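Local coordinates for protein putative isomerase (PDB 2OQH) that probably catalyses the dehydration of D-glucarate to 5-dehydro-4-deoxy-D-glucarate, as an enolase-superfamily enzyme built on a TIM barrel, at residues Q82-V85 and P86-Y89; P55-A58 and I59-M63; A210-A213 and L214-L217; A200-V204 and P205-R209. One frame throughout, in Å; residues are numbered along the deposited sequence.

Contact 1 of 4, residues Q82-V85 and P86-Y89; sequences QHMV and PFFY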
loop_
_atom_site.group_PDB
_atom_site.type_symbol
_atom_site.label_atom_id
_atom_site.label_comp_id
_atom_site.label_asym_id
_atom_site.label_seq_id
_atom_site.Cartn_x
_atom_site.Cartn_y
_atom_site.Cartn_z
ATOM N N GLN A 82 -11.452 -3.892 -19.441
ATOM C CA GLN A 82 -11.188 -2.526 -18.981
ATOM C C GLN A 82 -9.731 -2.090 -19.143
ATOM O O GLN A 82 -9.294 -1.141 -18.489
ATOM C CB GLN A 82 -11.565 -2.396 -17.502
ATOM C CG GLN A 82 -12.930 -2.955 -17.124
ATOM C CD GLN A 82 -14.068 -2.265 -17.841
ATOM O OE1 GLN A 82 -14.007 -1.068 -18.124
ATOM N NE2 GLN A 82 -15.122 -3.013 -18.129
ATOM N N HIS A 83 -8.986 -2.753 -20.023
ATOM C CA HIS A 83 -7.575 -2.426 -20.191
ATOM C C HIS A 83 -7.244 -1.003 -20.620
ATOM O O HIS A 83 -6.146 -0.522 -20.354
ATOM C CB HIS A 83 -6.896 -3.411 -21.151
ATOM C CG HIS A 83 -7.161 -3.140 -22.599
ATOM N ND1 HIS A 83 -8.407 -3.292 -23.175
ATOM C CD2 HIS A 83 -6.327 -2.778 -23.604
ATOM C CE1 HIS A 83 -8.327 -3.041 -24.469
ATOM N NE2 HIS A 83 -7.075 -2.728 -24.756
HETATM N N MSE A 84 -8.164 -0.318 -21.285
HETATM C CA MSE A 84 -7.848 1.037 -21.697
HETATM C C MSE A 84 -8.237 2.073 -20.649
HETATM O O MSE A 84 -7.861 3.241 -20.757
HETATM C CB MSE A 84 -8.486 1.354 -23.050
HETATM C CG MSE A 84 -7.811 0.639 -24.233
HETATM SE SE MSE A 84 -5.912 1.067 -24.450
HETATM C CE MSE A 84 -6.143 2.785 -25.307
ATOM N N VAL A 85 -8.965 1.644 -19.622
ATOM C CA VAL A 85 -9.372 2.559 -18.563
ATOM C C VAL A 85 -8.161 3.235 -17.904
ATOM O O VAL A 85 -8.154 4.451 -17.720
ATOM C CB VAL A 85 -10.214 1.828 -17.487
ATOM C CG1 VAL A 85 -10.459 2.733 -16.292
ATOM C CG2 VAL A 85 -11.544 1.397 -18.089
ATOM N N PRO A 86 -7.117 2.458 -17.549
ATOM C CA PRO A 86 -5.953 3.089 -16.923
ATOM C C PRO A 86 -5.225 4.009 -17.900
ATOM O O PRO A 86 -4.598 4.983 -17.497
ATOM C CB PRO A 86 -5.089 1.897 -16.507
ATOM C CG PRO A 86 -6.094 0.793 -16.319
ATOM C CD PRO A 86 -6.992 0.992 -17.511
ATOM N N PHE A 87 -5.313 3.693 -19.189
ATOM C CA PHE A 87 -4.652 4.504 -20.202
ATOM C C PHE A 87 -5.112 5.953 -20.136
ATOM O O PHE A 87 -4.316 6.870 -20.313
ATOM C CB PHE A 87 -4.928 3.951 -21.606
ATOM C CG PHE A 87 -4.247 4.729 -22.710
ATOM C CD1 PHE A 87 -2.856 4.730 -22.829
ATOM C CD2 PHE A 87 -4.996 5.472 -23.618
ATOM C CE1 PHE A 87 -2.216 5.467 -23.850
ATOM C CE2 PHE A 87 -4.371 6.209 -24.638
ATOM C CZ PHE A 87 -2.980 6.203 -24.751
ATOM N N PHE A 88 -6.399 6.151 -19.874
ATOM C CA PHE A 88 -6.967 7.490 -19.798
ATOM C C PHE A 88 -7.074 8.058 -18.384
ATOM O O PHE A 88 -6.799 9.235 -18.162
ATOM C CB PHE A 88 -8.366 7.502 -20.424
ATOM C CG PHE A 88 -8.379 7.172 -21.892
ATOM C CD1 PHE A 88 -7.949 8.104 -22.839
ATOM C CD2 PHE A 88 -8.832 5.931 -22.331
ATOM C CE1 PHE A 88 -7.963 7.798 -24.202
ATOM C CE2 PHE A 88 -8.850 5.613 -23.688
ATOM C CZ PHE A 88 -8.419 6.550 -24.628
ATOM N N TYR A 89 -7.483 7.218 -17.439
ATOM C CA TYR A 89 -7.678 7.638 -16.055
ATOM C C TYR A 89 -6.470 7.506 -15.133
ATOM O O TYR A 89 -6.549 7.873 -13.961
ATOM C CB TYR A 89 -8.838 6.850 -15.448
ATOM C CG TYR A 89 -10.190 7.165 -16.044
ATOM C CD1 TYR A 89 -10.903 8.293 -15.644
ATOM C CD2 TYR A 89 -10.770 6.323 -16.994
ATOM C CE1 TYR A 89 -12.174 8.575 -16.173
ATOM C CE2 TYR A 89 -12.038 6.596 -17.531
ATOM C CZ TYR A 89 -12.734 7.722 -17.113
ATOM O OH TYR A 89 -13.990 7.991 -17.618
#

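Contact 2 of 4, residues P55-A58 and I59-M63; sequences PVAA and IVRRM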
loop_
_atom_site.group_PDB
_atom_site.type_symbol
_atom_site.label_atom_id
_atom_site.label_comp_id
_atom_site.label_asym_id
_atom_site.label_seq_id
_atom_site.Cartn_x
_atom_site.Cartn_y
_atom_site.Cartn_z
ATOM N N PRO A 55 -14.060 11.228 -8.206
ATOM C CA PRO A 55 -13.539 10.700 -9.474
ATOM C C PRO A 55 -13.409 9.169 -9.588
ATOM O O PRO A 55 -13.677 8.597 -10.650
ATOM C CB PRO A 55 -12.203 11.432 -9.629
ATOM C CG PRO A 55 -11.764 11.640 -8.218
ATOM C CD PRO A 55 -13.050 12.043 -7.511
ATOM N N VAL A 56 -13.009 8.502 -8.509
ATOM C CA VAL A 56 -12.859 7.051 -8.564
ATOM C C VAL A 56 -14.225 6.387 -8.593
ATOM O O VAL A 56 -14.440 5.408 -9.316
ATOM C CB VAL A 56 -12.063 6.511 -7.362
ATOM C CG1 VAL A 56 -11.965 4.996 -7.450
ATOM C CG2 VAL A 56 -10.669 7.120 -7.345
ATOM N N ALA A 57 -15.148 6.930 -7.804
ATOM C CA ALA A 57 -16.501 6.404 -7.753
ATOM C C ALA A 57 -17.148 6.545 -9.131
ATOM O O ALA A 57 -17.914 5.684 -9.549
ATOM C CB ALA A 57 -17.314 7.155 -6.713
ATOM N N ALA A 58 -16.828 7.623 -9.843
ATOM C CA ALA A 58 -17.404 7.841 -11.169
ATOM C C ALA A 58 -16.953 6.776 -12.169
ATOM O O ALA A 58 -17.741 6.310 -12.991
ATOM C CB ALA A 58 -17.032 9.225 -11.685
ATOM N N ILE A 59 -15.683 6.393 -12.094
ATOM C CA ILE A 59 -15.134 5.384 -12.994
ATOM C C ILE A 59 -15.792 4.028 -12.753
ATOM O O ILE A 59 -16.128 3.315 -13.701
ATOM C CB ILE A 59 -13.604 5.245 -12.806
ATOM C CG1 ILE A 59 -12.916 6.579 -13.091
ATOM C CG2 ILE A 59 -13.051 4.177 -13.747
ATOM C CD1 ILE A 59 -11.430 6.570 -12.792
ATOM N N VAL A 60 -15.981 3.673 -11.487
ATOM C CA VAL A 60 -16.596 2.393 -11.159
ATOM C C VAL A 60 -18.014 2.311 -11.705
ATOM O O VAL A 60 -18.412 1.296 -12.272
ATOM C CB VAL A 60 -16.652 2.158 -9.648
ATOM C CG1 VAL A 60 -17.237 0.778 -9.363
ATOM C CG2 VAL A 60 -15.262 2.276 -9.056
ATOM N N ARG A 61 -18.784 3.382 -11.541
ATOM C CA ARG A 61 -20.148 3.367 -12.039
ATOM C C ARG A 61 -20.189 3.273 -13.557
ATOM O O ARG A 61 -21.125 2.705 -14.113
ATOM C CB ARG A 61 -20.909 4.594 -11.538
ATOM C CG ARG A 61 -21.147 4.546 -10.029
ATOM C CD ARG A 61 -21.874 5.780 -9.544
ATOM N NE ARG A 61 -22.081 5.754 -8.097
ATOM C CZ ARG A 61 -21.769 6.759 -7.284
ATOM N NH1 ARG A 61 -21.233 7.872 -7.781
ATOM N NH2 ARG A 61 -21.991 6.654 -5.980
ATOM N N ARG A 62 -19.177 3.814 -14.233
ATOM C CA ARG A 62 -19.155 3.731 -15.691
ATOM C C ARG A 62 -18.784 2.316 -16.142
ATOM O O ARG A 62 -18.989 1.958 -17.300
ATOM C CB ARG A 62 -18.177 4.760 -16.294
ATOM C CG ARG A 62 -18.718 6.203 -16.298
ATOM C CD ARG A 62 -17.839 7.163 -17.104
ATOM N NE ARG A 62 -18.453 8.492 -17.246
ATOM C CZ ARG A 62 -17.923 9.503 -17.938
ATOM N NH1 ARG A 62 -16.754 9.355 -18.563
ATOM N NH2 ARG A 62 -18.560 10.669 -18.014
HETATM N N MSE A 63 -18.253 1.507 -15.222
HETATM C CA MSE A 63 -17.866 0.132 -15.544
HETATM C C MSE A 63 -18.928 -0.869 -15.080
HETATM O O MSE A 63 -18.998 -1.992 -15.584
HETATM C CB MSE A 63 -16.517 -0.237 -14.888
HETATM C CG MSE A 63 -15.293 0.542 -15.382
HETATM SE SE MSE A 63 -13.600 -0.221 -14.713
HETATM C CE MSE A 63 -13.919 -0.032 -12.809
#

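Contact 3 of 4, residues A210-A213 and L214-L217; sequences AGIA and LEEL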
loop_
_atom_site.group_PDB
_atom_site.type_symbol
_atom_site.label_atom_id
_atom_site.label_comp_id
_atom_site.label_asym_id
_atom_site.label_seq_id
_atom_site.Cartn_x
_atom_site.Cartn_y
_atom_site.Cartn_z
ATOM N N ALA A 210 23.599 12.919 -0.914
ATOM C CA ALA A 210 22.929 12.483 0.307
ATOM C C ALA A 210 23.053 10.970 0.489
ATOM O O ALA A 210 23.328 10.499 1.587
ATOM C CB ALA A 210 21.459 12.890 0.279
ATOM N N GLY A 211 22.849 10.221 -0.597
ATOM C CA GLY A 211 22.939 8.772 -0.546
ATOM C C GLY A 211 24.285 8.317 -0.028
ATOM O O GLY A 211 24.376 7.429 0.821
ATOM N N ILE A 212 25.341 8.934 -0.541
ATOM C CA ILE A 212 26.687 8.600 -0.110
ATOM C C ILE A 212 26.818 8.846 1.399
ATOM O O ILE A 212 27.382 8.026 2.123
ATOM C CB ILE A 212 27.720 9.440 -0.873
ATOM C CG1 ILE A 212 27.727 9.026 -2.347
ATOM C CG2 ILE A 212 29.099 9.266 -0.259
ATOM C CD1 ILE A 212 28.649 9.852 -3.211
ATOM N N ALA A 213 26.279 9.967 1.868
ATOM C CA ALA A 213 26.338 10.305 3.285
ATOM C C ALA A 213 25.515 9.351 4.153
ATOM O O ALA A 213 25.815 9.165 5.331
ATOM C CB ALA A 213 25.858 11.732 3.492
ATOM N N LEU A 214 24.487 8.738 3.569
ATOM C CA LEU A 214 23.621 7.823 4.308
ATOM C C LEU A 214 24.103 6.374 4.353
ATOM O O LEU A 214 23.598 5.573 5.146
ATOM C CB LEU A 214 22.210 7.865 3.722
ATOM C CG LEU A 214 21.467 9.199 3.837
ATOM C CD1 LEU A 214 20.186 9.136 3.010
ATOM C CD2 LEU A 214 21.158 9.501 5.298
ATOM N N GLU A 215 25.070 6.033 3.507
ATOM C CA GLU A 215 25.589 4.669 3.466
ATOM C C GLU A 215 26.065 4.165 4.826
ATOM O O GLU A 215 25.957 2.981 5.119
ATOM C CB GLU A 215 26.749 4.562 2.469
ATOM C CG GLU A 215 26.413 5.011 1.060
ATOM C CD GLU A 215 27.536 4.750 0.073
ATOM O OE1 GLU A 215 28.718 4.910 0.441
ATOM O OE2 GLU A 215 27.233 4.399 -1.082
ATOM N N GLU A 216 26.599 5.053 5.657
ATOM C CA GLU A 216 27.092 4.630 6.969
ATOM C C GLU A 216 25.984 4.288 7.973
ATOM O O GLU A 216 26.266 3.796 9.067
ATOM C CB GLU A 216 28.012 5.704 7.560
ATOM C CG GLU A 216 27.331 7.039 7.789
ATOM C CD GLU A 216 28.251 8.065 8.433
ATOM O OE1 GLU A 216 27.770 9.177 8.738
ATOM O OE2 GLU A 216 29.454 7.765 8.631
ATOM N N LEU A 217 24.729 4.526 7.596
ATOM C CA LEU A 217 23.590 4.244 8.472
ATOM C C LEU A 217 22.923 2.892 8.168
ATOM O O LEU A 217 21.999 2.471 8.868
ATOM C CB LEU A 217 22.557 5.374 8.350
ATOM C CG LEU A 217 23.105 6.796 8.548
ATOM C CD1 LEU A 217 21.993 7.811 8.378
ATOM C CD2 LEU A 217 23.729 6.923 9.930
HETATM O O HOH W 1 28.493 7.232 4.682
#

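Contact 4 of 4, residues A200-V204 and P205-R209; sequences AAWSV and PDSVR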
loop_
_atom_site.group_PDB
_atom_site.type_symbol
_atom_site.label_atom_id
_atom_site.label_comp_id
_atom_site.label_asym_id
_atom_site.label_seq_id
_atom_site.Cartn_x
_atom_site.Cartn_y
_atom_site.Cartn_z
ATOM N N ALA A 200 10.521 11.470 -4.415
ATOM C CA ALA A 200 11.115 12.025 -5.619
ATOM C C ALA A 200 11.321 13.528 -5.561
ATOM O O ALA A 200 11.264 14.199 -6.588
ATOM C CB ALA A 200 10.253 11.663 -6.826
ATOM N N ALA A 201 11.577 14.055 -4.366
ATOM C CA ALA A 201 11.787 15.491 -4.214
ATOM C C ALA A 201 13.243 15.926 -4.400
ATOM O O ALA A 201 13.510 17.111 -4.577
ATOM C CB ALA A 201 11.276 15.960 -2.849
ATOM N N TRP A 202 14.185 14.988 -4.362
ATOM C CA TRP A 202 15.591 15.355 -4.541
ATOM C C TRP A 202 16.029 15.245 -5.994
ATOM O O TRP A 202 15.537 14.397 -6.742
ATOM C CB TRP A 202 16.524 14.448 -3.738
ATOM C CG TRP A 202 16.288 14.366 -2.265
ATOM C CD1 TRP A 202 15.587 15.236 -1.485
ATOM C CD2 TRP A 202 16.833 13.383 -1.382
ATOM N NE1 TRP A 202 15.664 14.856 -0.166
ATOM C CE2 TRP A 202 16.427 13.721 -0.075
ATOM C CE3 TRP A 202 17.633 12.244 -1.571
ATOM C CZ2 TRP A 202 16.795 12.964 1.042
ATOM C CZ3 TRP A 202 18.003 11.486 -0.453
ATOM C CH2 TRP A 202 17.582 11.851 0.833
ATOM N N SER A 203 16.977 16.093 -6.382
ATOM C CA SER A 203 17.521 16.062 -7.734
ATOM C C SER A 203 18.472 14.871 -7.752
ATOM O O SER A 203 18.832 14.352 -6.697
ATOM C CB SER A 203 18.309 17.336 -8.025
ATOM O OG SER A 203 19.485 17.397 -7.235
ATOM N N VAL A 204 18.888 14.434 -8.934
ATOM C CA VAL A 204 19.799 13.302 -8.991
ATOM C C VAL A 204 21.134 13.604 -8.302
ATOM O O VAL A 204 21.626 12.784 -7.522
ATOM C CB VAL A 204 20.049 12.847 -10.439
ATOM C CG1 VAL A 204 21.000 11.666 -10.444
ATOM C CG2 VAL A 204 18.724 12.449 -11.090
ATOM N N PRO A 205 21.737 14.779 -8.581
ATOM C CA PRO A 205 23.016 15.135 -7.953
ATOM C C PRO A 205 22.910 15.187 -6.427
ATOM O O PRO A 205 23.828 14.769 -5.726
ATOM C CB PRO A 205 23.334 16.508 -8.555
ATOM C CG PRO A 205 22.721 16.425 -9.917
ATOM C CD PRO A 205 21.379 15.770 -9.615
ATOM N N ASP A 206 21.799 15.717 -5.920
ATOM C CA ASP A 206 21.604 15.790 -4.476
ATOM C C ASP A 206 21.311 14.409 -3.900
ATOM O O ASP A 206 21.617 14.143 -2.737
ATOM C CB ASP A 206 20.468 16.752 -4.111
ATOM C CG ASP A 206 20.869 18.212 -4.247
ATOM O OD1 ASP A 206 21.996 18.564 -3.836
ATOM O OD2 ASP A 206 20.055 19.010 -4.753
ATOM N N SER A 207 20.721 13.533 -4.712
ATOM C CA SER A 207 20.419 12.175 -4.264
ATOM C C SER A 207 21.710 11.380 -4.093
ATOM O O SER A 207 21.830 10.561 -3.178
ATOM C CB SER A 207 19.496 11.462 -5.264
ATOM O OG SER A 207 18.200 12.032 -5.252
ATOM N N VAL A 208 22.673 11.623 -4.975
ATOM C CA VAL A 208 23.964 10.944 -4.919
ATOM C C VAL A 208 24.746 11.416 -3.691
ATOM O O VAL A 208 25.274 10.601 -2.937
ATOM C CB VAL A 208 24.793 11.227 -6.197
ATOM C CG1 VAL A 208 26.174 10.601 -6.096
ATOM C CG2 VAL A 208 24.067 10.676 -7.409
ATOM N N ARG A 209 24.811 12.734 -3.496
ATOM C CA ARG A 209 25.524 13.307 -2.357
ATOM C C ARG A 209 24.917 12.827 -1.038
ATOM O O ARG A 209 25.631 12.362 -0.153
ATOM C CB ARG A 209 25.493 14.841 -2.420
ATOM C CG ARG A 209 26.369 15.457 -3.509
ATOM C CD ARG A 209 26.288 16.990 -3.486
ATOM N NE ARG A 209 26.817 17.546 -2.242
ATOM C CZ ARG A 209 26.679 18.809 -1.853
ATOM N NH1 ARG A 209 26.018 19.681 -2.604
ATOM N NH2 ARG A 209 27.205 19.200 -0.702
HETATM O O HOH W 2 17.535 18.582 -4.930
#

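Contact 1 of 4, residues Q82-V85 and P86-Y89
Met84, present as selenomethionine, reaches Phe87 with the end of its side chain: CE lies 3.4 Å from Phe87 CD2, and SE stands 5.0 Å from the centroid of the Phe87 ring. The selenium meets the ring obliquely, in a Met-aromatic contact. The Met84 side chain sets out away from residues 86-89, and bends at chi2 (-59°) and chi3 (-79°) bring its end back until it runs alongside Phe87. A long, flexible, polarisable residue suits that detour. Phe87 in turn holds its CD2 over the centre of one face of the Phe88 ring, 3.6 Å above the plane. On the side turned to helix 54-63, Val85 CG1 touches Tyr89 CD2 at 3.7 Å, and the Tyr89 ring turns its edge to Val85 O.

Behind these side chains lies the start of helix 85-112. Tyr89 N donates to Val85 O over 2.9 Å in a nearly straight bond, whereas Phe88 N makes weak bonds to both Met84 O and Val85 O. Pro86 suits the first turn of a helix, where an N-H has no preceding helical carbonyl to bond, and its ring is pressed close to Val85, with Val85 CB 3.3 Å from Pro86 CD. A type I beta turn from Gln82 to Val85, closed by Val85 N to Gln82 O, brings the chain here from helix 75-81. Gln82 also packs on Met63, and Val85 and Tyr89 on Ile59, both of helix 54-63. Across the contact the side chains meet by apolar and selenium-aromatic packing, probably mostly dispersion, while the hydrogen bonds between the segments are all made by backbone.

Contact 2 of 4, residues P55-A58 and I59-M63
Ile59 leans back along helix 54-63 onto the preceding turn, its CG1 3.3 Å from Pro55 O, and Val60 does likewise with CG2 at 3.2 Å from Val56 O. The helix belongs to the N-terminal domain of the enolase superfamily, where it packs against the three-stranded antiparallel sheet and beside helix 85-112. Its buried side is tight and branched. Ile59 CG1 stands beside the backbone N (chi1 -60°), which sends the longer branch back toward Pro55 and leaves CG2 anti to that nitrogen; the residue packs on Ala96 of helix 85-112. Val56 and Val60 fill the sheet side against Thr34 and Val36, and Ala57 is small enough to sit close to Val10, Val12 and Thr34.

The i to i+4 backbone bonds run beneath: Val60 N bonds Val56 O at 3.2 Å with an N-H...O angle of 162°, and Arg61 N bonds Ala57 O at 3.2 Å. Ile59 N to Pro55 O is weak.

The solvent side is looser. Ala58 is exposed there, and two long arginines extend from CG to NE past the carbonyls before them. Arg62 CG lies 3.4 Å from Ala58 O, while its NH1 makes a weak bond to Tyr89 OH. Arg61 is bonded through NH2 to Val10 O on strand 5-15, and its extended chain runs back along the helix, bringing one guanidinium face over Ala57 CB, 4.1 Å from Arg61 NH1.

Contact 3 of 4, residues A210-A213 and L214-L217
At the C-terminal end of helix 204-214, Leu214 N donates to Ala210 O over 2.9 Å, in the carbonyl plane but bent at the hydrogen to 132°. From here the helical pattern frays: Leu214 N also bonds weakly to Gly211 O, and Glu215 N divides weak bonds between Gly211 O and Ile212 O. Leu214 CG settles 3.2 Å from Ala210 O, because chi1 (-64°) lays it beside its own backbone N. This is the helix of a beta-alpha-beta crossover, linking the parallel neighbours 193-197 and 221-223 of the TIM barrel. Leucine suits its buried face, where Leu214 packs on Val179 and Leu182 of helix 175-188.

Glu215 lays its CG methylene against two carbonyl oxygens, 3.2 Å from Gly211 O and 3.3 Å from Ile212 O, and carries OE2 on to a hydrogen bond with Arg240 N. With an alanine here, the backbone N-H of Arg240 would probably be left without its carboxylate acceptor. A water takes up the next step of the unwinding chain: it donates to Ile212 O at 2.9 Å and accepts a weak bond from Glu216 N at 3.0 Å.

Contact 4 of 4, residues A200-V204 and P205-R209
Ser203 O is gripped twice by Ser207, at 2.9 Å by its N and at 2.8 Å by its OG, the two donors reaching it from opposite faces of the carbonyl plane. Ser203 is the N-cap of helix 204-214 in the barrel domain, and its hydroxyl accepts from Asp206 N at 3.1 Å. With chi1 at 68°, OG stands between the backbone N and the carbonyl carbon and can meet that amide. The same OG donates to Asp206 OD2 at 3.0 Å, from above the carboxylate plane. In a full capping box Asp206 would answer by accepting from Ser203 N; here a water does so, accepting from Ser203 N at 2.9 Å and donating to Asp206 OD2 at 2.6 Å. Replacing Ser203 by an alanine would probably leave Asp206 N without its cap and the carboxylate without one of its donors.

Pro205 stands in the first turn, and Val208 N returns to Val204 O in an ordinary helical bond. Trp202 is anchored elsewhere, through NE1 to Thr172 O and Asp178 OD2. Its ring edge faces Ser207 OG, which lies in the ring plane, 3.7 Å from Trp202 CE3 and 3.3 Å from Trp202 CB.

In the fold
All four contacts are local and follow one another along the chain without nesting or crossing. Contact 2 comes first, within helix 54-63 that follows the antiparallel sheet of the N-terminal domain. Contact 1 turns the chain from helix 75-81 into helix 85-112 and touches contact 2, their centres 12 Å apart, so helix 54-63, which packs on that sheet, is joined to the start of helix 85-112. Far away in the barrel domain, contact 4 starts helix 204-214 after strand 193-197 and contact 3 ends it before strand 221-223. These two meet where Ala210 CB lies 3.8 Å from Trp202 CZ3. Contacts 2 and 3 lie on opposite sides of the chain's centre, about 44 Å apart between centres.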